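Local atomic coordinates of Rubredoxin\:oxygen oxidoreductase (Desulfovibrio gigas, PDB entry 1E5D), a protein that catalyses the four-electron reduction of dioxygen to two waters, using a diiron centre in a beta-lactamase-like domain and FMN in a flavodoxin-like domain. Residues 4-9 and 36-41; 14-19 and 32-37; 122-127 and 137-142. All blocks are in the same frame, centred on the assembly; numbering follows the deposited sequence.

Interaction 1 (4-9 and 36-41)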
loop_
_atom_site.group_PDB
_atom_site.type_symbol
_atom_site.label_atom_id
_atom_site.label_comp_id
_atom_site.label_asym_id
_atom_site.label_seq_id
_atom_site.Cartn_x
_atom_site.Cartn_y
_atom_site.Cartn_z
ATOM N N THR A 4 -1.214 -29.060 -27.087
ATOM C CA THR A 4 -1.300 -30.222 -26.211
ATOM C C THR A 4 -2.631 -30.930 -26.420
ATOM O O THR A 4 -3.695 -30.311 -26.354
ATOM C CB THR A 4 -1.126 -29.833 -24.731
ATOM O OG1 THR A 4 0.137 -29.190 -24.541
ATOM C CG2 THR A 4 -1.108 -31.075 -23.860
ATOM N N LYS A 5 -2.563 -32.227 -26.701
ATOM C CA LYS A 5 -3.769 -32.996 -26.976
ATOM C C LYS A 5 -4.457 -33.330 -25.664
ATOM O O LYS A 5 -3.891 -33.960 -24.772
ATOM C CB LYS A 5 -3.470 -34.280 -27.748
ATOM C CG LYS A 5 -4.446 -34.546 -28.886
ATOM C CD LYS A 5 -5.092 -35.916 -28.753
ATOM C CE LYS A 5 -5.652 -36.402 -30.079
ATOM N NZ LYS A 5 -4.842 -37.514 -30.653
ATOM N N ILE A 6 -5.712 -32.890 -25.568
ATOM C CA ILE A 6 -6.411 -33.223 -24.325
ATOM C C ILE A 6 -7.095 -34.569 -24.538
ATOM O O ILE A 6 -6.744 -35.548 -23.888
ATOM C CB ILE A 6 -7.392 -32.115 -23.940
ATOM C CG1 ILE A 6 -6.719 -30.746 -23.755
ATOM C CG2 ILE A 6 -8.177 -32.502 -22.701
ATOM C CD1 ILE A 6 -7.691 -29.590 -23.854
ATOM N N ILE A 7 -8.027 -34.541 -25.468
ATOM C CA ILE A 7 -8.680 -35.681 -26.078
ATOM C C ILE A 7 -8.701 -35.465 -27.598
ATOM O O ILE A 7 -8.408 -34.370 -28.076
ATOM C CB ILE A 7 -10.112 -35.934 -25.586
ATOM C CG1 ILE A 7 -11.077 -34.769 -25.808
ATOM C CG2 ILE A 7 -10.105 -36.337 -24.121
ATOM C CD1 ILE A 7 -12.508 -35.106 -25.457
ATOM N N ASP A 8 -9.046 -36.513 -28.322
ATOM C CA ASP A 8 -9.067 -36.490 -29.780
ATOM C C ASP A 8 -9.855 -35.291 -30.282
ATOM O O ASP A 8 -11.020 -35.118 -29.917
ATOM C CB ASP A 8 -9.666 -37.790 -30.319
ATOM C CG ASP A 8 -8.917 -39.021 -29.833
ATOM O OD1 ASP A 8 -7.689 -39.074 -30.067
ATOM O OD2 ASP A 8 -9.531 -39.920 -29.217
ATOM N N GLY A 9 -9.215 -34.456 -31.096
ATOM C CA GLY A 9 -9.872 -33.275 -31.625
ATOM C C GLY A 9 -9.947 -32.086 -30.688
ATOM O O GLY A 9 -10.487 -31.051 -31.088
ATOM N N ASN A 36 -4.605 -20.054 -21.401
ATOM C CA ASN A 36 -5.157 -21.252 -22.001
ATOM C C ASN A 36 -6.290 -20.927 -22.964
ATOM O O ASN A 36 -7.249 -20.248 -22.631
ATOM C CB ASN A 36 -5.672 -22.212 -20.923
ATOM C CG ASN A 36 -4.575 -22.648 -19.968
ATOM O OD1 ASN A 36 -3.394 -22.574 -20.291
ATOM N ND2 ASN A 36 -4.968 -23.109 -18.784
ATOM N N ALA A 37 -6.146 -21.444 -24.172
ATOM C CA ALA A 37 -7.186 -21.418 -25.188
ATOM C C ALA A 37 -7.363 -22.860 -25.659
ATOM O O ALA A 37 -6.443 -23.674 -25.528
ATOM C CB ALA A 37 -6.854 -20.481 -26.325
ATOM N N TYR A 38 -8.551 -23.166 -26.172
ATOM C CA TYR A 38 -8.802 -24.546 -26.588
ATOM C C TYR A 38 -9.330 -24.589 -28.015
ATOM O O TYR A 38 -10.348 -23.988 -28.354
ATOM C CB TYR A 38 -9.753 -25.232 -25.597
ATOM C CG TYR A 38 -9.138 -25.225 -24.208
ATOM C CD1 TYR A 38 -9.359 -24.139 -23.370
ATOM C CD2 TYR A 38 -8.344 -26.263 -23.747
ATOM C CE1 TYR A 38 -8.807 -24.102 -22.105
ATOM C CE2 TYR A 38 -7.788 -26.231 -22.476
ATOM C CZ TYR A 38 -8.025 -25.146 -21.664
ATOM O OH TYR A 38 -7.496 -25.075 -20.397
ATOM N N LEU A 39 -8.578 -25.317 -28.826
ATOM C CA LEU A 39 -8.888 -25.600 -30.214
ATOM C C LEU A 39 -9.683 -26.899 -30.332
ATOM O O LEU A 39 -9.195 -27.961 -29.937
ATOM C CB LEU A 39 -7.589 -25.709 -31.013
ATOM C CG LEU A 39 -7.761 -25.905 -32.518
ATOM C CD1 LEU A 39 -8.439 -24.684 -33.121
ATOM C CD2 LEU A 39 -6.424 -26.187 -33.184
ATOM N N VAL A 40 -10.897 -26.815 -30.858
ATOM C CA VAL A 40 -11.721 -28.000 -31.063
ATOM C C VAL A 40 -11.936 -28.281 -32.549
ATOM O O VAL A 40 -12.569 -27.506 -33.271
ATOM C CB VAL A 40 -13.090 -27.867 -30.370
ATOM C CG1 VAL A 40 -13.916 -29.121 -30.613
ATOM C CG2 VAL A 40 -12.910 -27.602 -28.886
ATOM N N GLU A 41 -11.388 -29.411 -32.998
ATOM C CA GLU A 41 -11.533 -29.831 -34.383
ATOM C C GLU A 41 -12.876 -30.506 -34.645
ATOM O O GLU A 41 -13.090 -31.606 -34.137
ATOM C CB GLU A 41 -10.409 -30.796 -34.754
ATOM C CG GLU A 41 -9.107 -30.066 -35.067
ATOM C CD GLU A 41 -8.006 -31.025 -35.472
ATOM O OE1 GLU A 41 -7.730 -31.979 -34.710
ATOM O OE2 GLU A 41 -7.423 -30.818 -36.557
#

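Interaction 2 (14-19 and 32-37)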
loop_
_atom_site.group_PDB
_atom_site.type_symbol
_atom_site.label_atom_id
_atom_site.label_comp_id
_atom_site.label_asym_id
_atom_site.label_seq_id
_atom_site.Cartn_x
_atom_site.Cartn_y
_atom_site.Cartn_z
ATOM N N GLY A 14 -1.820 -21.891 -26.381
ATOM C CA GLY A 14 -1.628 -20.624 -25.697
ATOM C C GLY A 14 -0.207 -20.377 -25.248
ATOM O O GLY A 14 0.754 -20.663 -25.959
ATOM N N ALA A 15 -0.049 -19.842 -24.033
ATOM C CA ALA A 15 1.288 -19.507 -23.569
ATOM C C ALA A 15 1.444 -19.698 -22.070
ATOM O O ALA A 15 0.573 -19.346 -21.279
ATOM C CB ALA A 15 1.608 -18.065 -23.938
ATOM N N ILE A 16 2.595 -20.254 -21.728
ATOM C CA ILE A 16 3.054 -20.361 -20.359
ATOM C C ILE A 16 3.810 -19.088 -19.989
ATOM O O ILE A 16 4.791 -18.733 -20.638
ATOM C CB ILE A 16 3.968 -21.569 -20.111
ATOM C CG1 ILE A 16 3.493 -22.865 -20.760
ATOM C CG2 ILE A 16 4.154 -21.754 -18.614
ATOM C CD1 ILE A 16 3.522 -24.076 -19.855
ATOM N N ASP A 17 3.328 -18.418 -18.950
ATOM C CA ASP A 17 3.982 -17.169 -18.548
ATOM C C ASP A 17 4.779 -17.370 -17.265
ATOM O O ASP A 17 4.359 -17.017 -16.162
ATOM C CB ASP A 17 2.910 -16.097 -18.421
ATOM C CG ASP A 17 3.443 -14.688 -18.321
ATOM O OD1 ASP A 17 4.605 -14.535 -17.900
ATOM O OD2 ASP A 17 2.695 -13.741 -18.647
ATOM N N TRP A 18 5.965 -17.961 -17.407
ATOM C CA TRP A 18 6.830 -18.257 -16.278
ATOM C C TRP A 18 7.121 -17.063 -15.377
ATOM O O TRP A 18 7.202 -17.225 -14.161
ATOM C CB TRP A 18 8.166 -18.782 -16.793
ATOM C CG TRP A 18 8.109 -19.982 -17.673
ATOM C CD1 TRP A 18 8.016 -20.039 -19.030
ATOM C CD2 TRP A 18 8.148 -21.340 -17.219
ATOM N NE1 TRP A 18 7.994 -21.349 -19.450
ATOM C CE2 TRP A 18 8.075 -22.162 -18.355
ATOM C CE3 TRP A 18 8.242 -21.916 -15.950
ATOM C CZ2 TRP A 18 8.090 -23.553 -18.257
ATOM C CZ3 TRP A 18 8.256 -23.297 -15.861
ATOM C CH2 TRP A 18 8.180 -24.099 -17.007
ATOM N N ASN A 19 7.294 -15.880 -15.963
ATOM C CA ASN A 19 7.791 -14.731 -15.217
ATOM C C ASN A 19 6.729 -13.893 -14.525
ATOM O O ASN A 19 7.071 -12.953 -13.800
ATOM C CB ASN A 19 8.585 -13.816 -16.166
ATOM C CG ASN A 19 9.756 -14.545 -16.786
ATOM O OD1 ASN A 19 10.219 -15.552 -16.264
ATOM N ND2 ASN A 19 10.260 -14.042 -17.904
ATOM N N GLY A 32 3.984 -17.955 -11.401
ATOM C CA GLY A 32 3.753 -17.706 -12.818
ATOM C C GLY A 32 2.293 -17.979 -13.137
ATOM O O GLY A 32 1.457 -18.044 -12.243
ATOM N N THR A 33 1.990 -18.135 -14.412
ATOM C CA THR A 33 0.622 -18.417 -14.819
ATOM C C THR A 33 0.642 -18.878 -16.269
ATOM O O THR A 33 1.675 -18.965 -16.937
ATOM C CB THR A 33 -0.271 -17.186 -14.630
ATOM O OG1 THR A 33 -1.627 -17.475 -14.992
ATOM C CG2 THR A 33 0.169 -16.061 -15.565
ATOM N N THR A 34 -0.536 -19.205 -16.790
ATOM C CA THR A 34 -0.616 -19.561 -18.196
ATOM C C THR A 34 -1.818 -18.849 -18.810
ATOM O O THR A 34 -2.702 -18.321 -18.141
ATOM C CB THR A 34 -0.754 -21.072 -18.466
ATOM O OG1 THR A 34 -2.098 -21.507 -18.186
ATOM C CG2 THR A 34 0.170 -21.871 -17.564
ATOM N N TYR A 35 -1.824 -18.867 -20.136
ATOM C CA TYR A 35 -2.993 -18.364 -20.856
ATOM C C TYR A 35 -3.459 -19.500 -21.757
ATOM O O TYR A 35 -2.753 -19.851 -22.704
ATOM C CB TYR A 35 -2.613 -17.076 -21.585
ATOM C CG TYR A 35 -2.178 -16.024 -20.579
ATOM C CD1 TYR A 35 -3.147 -15.388 -19.810
ATOM C CD2 TYR A 35 -0.846 -15.693 -20.390
ATOM C CE1 TYR A 35 -2.801 -14.434 -18.879
ATOM C CE2 TYR A 35 -0.489 -14.732 -19.461
ATOM C CZ TYR A 35 -1.467 -14.112 -18.716
ATOM O OH TYR A 35 -1.139 -13.152 -17.785
ATOM N N ASN A 36 -4.605 -20.054 -21.401
ATOM C CA ASN A 36 -5.157 -21.252 -22.001
ATOM C C ASN A 36 -6.290 -20.927 -22.964
ATOM O O ASN A 36 -7.249 -20.248 -22.631
ATOM C CB ASN A 36 -5.672 -22.212 -20.923
ATOM C CG ASN A 36 -4.575 -22.648 -19.968
ATOM O OD1 ASN A 36 -3.394 -22.574 -20.291
ATOM N ND2 ASN A 36 -4.968 -23.109 -18.784
ATOM N N ALA A 37 -6.146 -21.444 -24.172
ATOM C CA ALA A 37 -7.186 -21.418 -25.188
ATOM C C ALA A 37 -7.363 -22.860 -25.659
ATOM O O ALA A 37 -6.443 -23.674 -25.528
ATOM C CB ALA A 37 -6.854 -20.481 -26.325
#

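Interaction 3 (122-127 and 137-142)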
loop_
_atom_site.group_PDB
_atom_site.type_symbol
_atom_site.label_atom_id
_atom_site.label_comp_id
_atom_site.label_asym_id
_atom_site.label_seq_id
_atom_site.Cartn_x
_atom_site.Cartn_y
_atom_site.Cartn_z
ATOM N N GLN A 122 -22.203 -12.825 -32.462
ATOM C CA GLN A 122 -23.499 -13.455 -32.287
ATOM C C GLN A 122 -23.636 -13.865 -30.824
ATOM O O GLN A 122 -22.843 -14.651 -30.320
ATOM C CB GLN A 122 -23.675 -14.670 -33.194
ATOM C CG GLN A 122 -25.109 -14.896 -33.641
ATOM C CD GLN A 122 -25.620 -16.304 -33.426
ATOM O OE1 GLN A 122 -25.494 -17.167 -34.296
ATOM N NE2 GLN A 122 -26.210 -16.557 -32.262
ATOM N N VAL A 123 -24.632 -13.305 -30.163
ATOM C CA VAL A 123 -24.898 -13.547 -28.757
ATOM C C VAL A 123 -25.511 -14.918 -28.514
ATOM O O VAL A 123 -26.519 -15.256 -29.138
ATOM C CB VAL A 123 -25.863 -12.469 -28.213
ATOM C CG1 VAL A 123 -26.395 -12.845 -26.838
ATOM C CG2 VAL A 123 -25.144 -11.129 -28.205
ATOM N N VAL A 124 -24.920 -15.688 -27.611
ATOM C CA VAL A 124 -25.527 -16.949 -27.193
ATOM C C VAL A 124 -26.190 -16.760 -25.830
ATOM O O VAL A 124 -25.820 -15.869 -25.079
ATOM C CB VAL A 124 -24.519 -18.104 -27.142
ATOM C CG1 VAL A 124 -24.088 -18.457 -28.556
ATOM C CG2 VAL A 124 -23.309 -17.753 -26.293
ATOM N N LYS A 125 -27.182 -17.581 -25.544
ATOM C CA LYS A 125 -28.060 -17.478 -24.394
ATOM C C LYS A 125 -27.802 -18.619 -23.418
ATOM O O LYS A 125 -27.289 -19.674 -23.801
ATOM C CB LYS A 125 -29.512 -17.496 -24.865
ATOM C CG LYS A 125 -30.410 -16.387 -24.363
ATOM C CD LYS A 125 -31.658 -16.281 -25.232
ATOM C CE LYS A 125 -32.797 -17.136 -24.696
ATOM N NZ LYS A 125 -33.962 -16.311 -24.268
ATOM N N HIS A 126 -28.141 -18.405 -22.147
ATOM C CA HIS A 126 -27.868 -19.449 -21.156
ATOM C C HIS A 126 -28.575 -20.734 -21.560
ATOM O O HIS A 126 -29.789 -20.761 -21.757
ATOM C CB HIS A 126 -28.285 -18.984 -19.760
ATOM C CG HIS A 126 -28.131 -20.036 -18.701
ATOM N ND1 HIS A 126 -26.907 -20.434 -18.204
ATOM C CD2 HIS A 126 -29.050 -20.781 -18.042
ATOM C CE1 HIS A 126 -27.084 -21.373 -17.289
ATOM N NE2 HIS A 126 -28.380 -21.605 -17.170
ATOM N N GLY A 127 -27.824 -21.822 -21.709
ATOM C CA GLY A 127 -28.441 -23.094 -22.049
ATOM C C GLY A 127 -28.494 -23.336 -23.542
ATOM O O GLY A 127 -28.764 -24.443 -24.013
ATOM N N VAL A 137 -21.857 -28.108 -28.675
ATOM C CA VAL A 137 -21.460 -27.493 -27.409
ATOM C C VAL A 137 -22.624 -26.753 -26.775
ATOM O O VAL A 137 -23.501 -26.235 -27.470
ATOM C CB VAL A 137 -20.264 -26.544 -27.613
ATOM C CG1 VAL A 137 -20.584 -25.486 -28.655
ATOM C CG2 VAL A 137 -19.868 -25.904 -26.292
ATOM N N THR A 138 -22.644 -26.699 -25.443
ATOM C CA THR A 138 -23.726 -25.998 -24.750
ATOM C C THR A 138 -23.203 -24.863 -23.881
ATOM O O THR A 138 -22.214 -25.011 -23.160
ATOM C CB THR A 138 -24.534 -26.991 -23.899
ATOM O OG1 THR A 138 -25.124 -27.955 -24.783
ATOM C CG2 THR A 138 -25.662 -26.280 -23.172
ATOM N N PHE A 139 -23.859 -23.705 -23.946
ATOM C CA PHE A 139 -23.373 -22.521 -23.255
ATOM C C PHE A 139 -24.126 -22.225 -21.967
ATOM O O PHE A 139 -25.354 -22.145 -21.964
ATOM C CB PHE A 139 -23.478 -21.281 -24.159
ATOM C CG PHE A 139 -22.658 -21.409 -25.430
ATOM C CD1 PHE A 139 -21.299 -21.654 -25.362
ATOM C CD2 PHE A 139 -23.254 -21.288 -26.671
ATOM C CE1 PHE A 139 -20.542 -21.771 -26.514
ATOM C CE2 PHE A 139 -22.501 -21.407 -27.823
ATOM C CZ PHE A 139 -21.147 -21.655 -27.747
ATOM N N TYR A 140 -23.367 -22.040 -20.883
ATOM C CA TYR A 140 -23.998 -21.643 -19.626
ATOM C C TYR A 140 -23.467 -20.289 -19.171
ATOM O O TYR A 140 -22.288 -19.969 -19.334
ATOM C CB TYR A 140 -23.798 -22.710 -18.544
ATOM C CG TYR A 140 -24.534 -23.990 -18.869
ATOM C CD1 TYR A 140 -25.925 -24.022 -18.876
ATOM C CD2 TYR A 140 -23.845 -25.155 -19.174
ATOM C CE1 TYR A 140 -26.610 -25.186 -19.173
ATOM C CE2 TYR A 140 -24.523 -26.322 -19.474
ATOM C CZ TYR A 140 -25.901 -26.329 -19.472
ATOM O OH TYR A 140 -26.567 -27.496 -19.771
ATOM N N GLU A 141 -24.370 -19.493 -18.600
ATOM C CA GLU A 141 -23.970 -18.183 -18.101
ATOM C C GLU A 141 -23.562 -18.285 -16.634
ATOM O O GLU A 141 -24.160 -19.003 -15.835
ATOM C CB GLU A 141 -25.094 -17.169 -18.271
ATOM C CG GLU A 141 -25.466 -16.882 -19.718
ATOM C CD GLU A 141 -26.460 -15.744 -19.842
ATOM O OE1 GLU A 141 -27.221 -15.486 -18.886
ATOM O OE2 GLU A 141 -26.474 -15.101 -20.910
ATOM N N THR A 142 -22.516 -17.538 -16.311
ATOM C CA THR A 142 -21.938 -17.530 -14.975
ATOM C C THR A 142 -21.609 -16.095 -14.580
ATOM O O THR A 142 -20.477 -15.801 -14.204
ATOM C CB THR A 142 -20.680 -18.409 -14.907
ATOM O OG1 THR A 142 -19.876 -18.231 -16.083
ATOM C CG2 THR A 142 -21.057 -19.885 -14.891
#

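Interaction 1 (4-9 and 36-41)
Gly9 and Glu41 make the polar half of this contact. The amide N of Glu41 gives its hydrogen to Gly9 O at 2.7 Å, with an N-H...O angle of 161° and the donor lying in the carbonyl plane. The same oxygen also receives a CA-H...O contact from Val40 CA, so two neighbouring residues of 36-41 close on one acceptor. Gly9 reaches this position with a positive phi of 80°, in the loop between strands 4-7 and 10-17. CB of Glu41 packs 3.7 Å from Gly9 O, while its carboxylate OE1 makes a weak hydrogen bond to His11.

The apolar half is a single methyl against a ring. CD1 of Ile6 comes in at the edge of Tyr38, near the ring plane, 3.4 Å from Tyr38 CD2, and the two side chains cross at about a right angle. With CG1 of Ile6 anti to the carbonyl carbon (chi1 -58°) and CD1 extended beyond it, the methyl reaches the tyrosine. The far end of the tyrosine is tied elsewhere: its OH is hydrogen-bonded to Pro224 O.

Strand 10-17 lies between strands 4-7 and 33-40 in the sheet, and the end of strand 4-7 and the loop after it reach over to strand 33-40. Ile6 and Tyr38 also meet strand 221-224 of the second sheet, through Phe221 and Cys223, placing the pair at the interface of the two sheets.

Interaction 2 (14-19 and 32-37)
Asp17 and Tyr35 stand on the same face of their sheet, and each first torsion turns its group toward the other: CG of Asp17 is swung anti to the backbone N (chi1 -167°), and CG of Tyr35 stands beside its own N, anti to the carbonyl carbon (chi1 -61°). Together they set the carboxylate at the edge of the ring. This happens on an antiparallel strand pair, 15-17 against 33-37, in the seven-stranded mixed sheet of the metallo-beta-lactamase-like domain.

Ala15 with Tyr35 and Asp17 with Thr33 are the hydrogen-bonded pairs, with Ile16 opposite Thr34 as the non-hydrogen-bonded pair between them. Ala15 N to Tyr35 O is 3.0 Å and Tyr35 N to Ala15 O 2.7 Å. Asp17 N to Thr33 O is also 2.7 Å, but the return bond from Thr33 N to Asp17 O is longer, 3.2 Å, with the donor well above the carbonyl plane. Gly14 and Gly32 mark the two ends of the pairing.

Ile16 and Thr34 lie side by side on one face, their CG2 methyls 4.1 Å apart. Thr34 OG1 bonds to Asn36 OD1 in its own strand and to Gly227 N. Tyr35 is on the other face, beside the iron site: its OH bonds to His24 NE2, and its ring meets that of His226, which lines the diiron site, with the planes nearly perpendicular. Across the strands, Asp17 OD2 lies in the Tyr35 ring plane, 3.4 Å from Tyr35 CE2, the carboxylate turned 54° from the ring.

Interaction 3 (122-127 and 137-142)
Val124 and Phe139 form the buried, close-packed end of this contact. The valine crosses the phenylalanine at about a right angle, with Val124 CG1 3.4 Å from Phe139 CE2 and CB, CG1 and CG2 all gathered obliquely at the CD2-CE2 side of the ring. Met151 and Leu130 pack around the pair.

The other end is looser and faces solvent: His126 is exposed, held mainly by one hydrogen bond and an oblique ring contact. Its ring is swung anti to the backbone N (chi1 176°), which brings ND1 to the amide of Glu141: Glu141 N to His126 ND1 is 2.7 Å, nearly straight at 173° and in the imidazole plane. Accepting this bond is consistent with an ND1 that carries no proton. His126 CE1 lies at the edge of the Tyr140 ring, and the two rings are oblique, their planes 59° apart. The aliphatic part of Glu141 runs past His126 CB, while its carboxylate turns to Arg143 in a salt bridge. Gly127 N also bonds to Phe139 O.

Strand 121-124 is the edge of the seven-stranded sheet and 136-141 belongs to the six-stranded one, so the contact bridges the two sheets of the metallo-beta-lactamase fold.

How the interactions relate
All three contacts belong to the beta-lactamase-like domain. Along the chain, interaction 2 opens within the span of interaction 1, both end on strand 33-40, and interaction 3 follows after they have closed. The first two share Asn36 and Ala37 on that strand, with centres about 16 Å apart; interaction 2 lies at its end near the diiron centre, interaction 1 at the other. Interaction 3 is centred about 20 Å from interaction 1 and about 26 Å from interaction 2, and touches neither. Strands 4-7 and 121-124 are the two outermost strands of the seven-stranded sheet, so interactions 1 and 3 involve its opposite edges, while interaction 2 pairs inner strands beside the metal site.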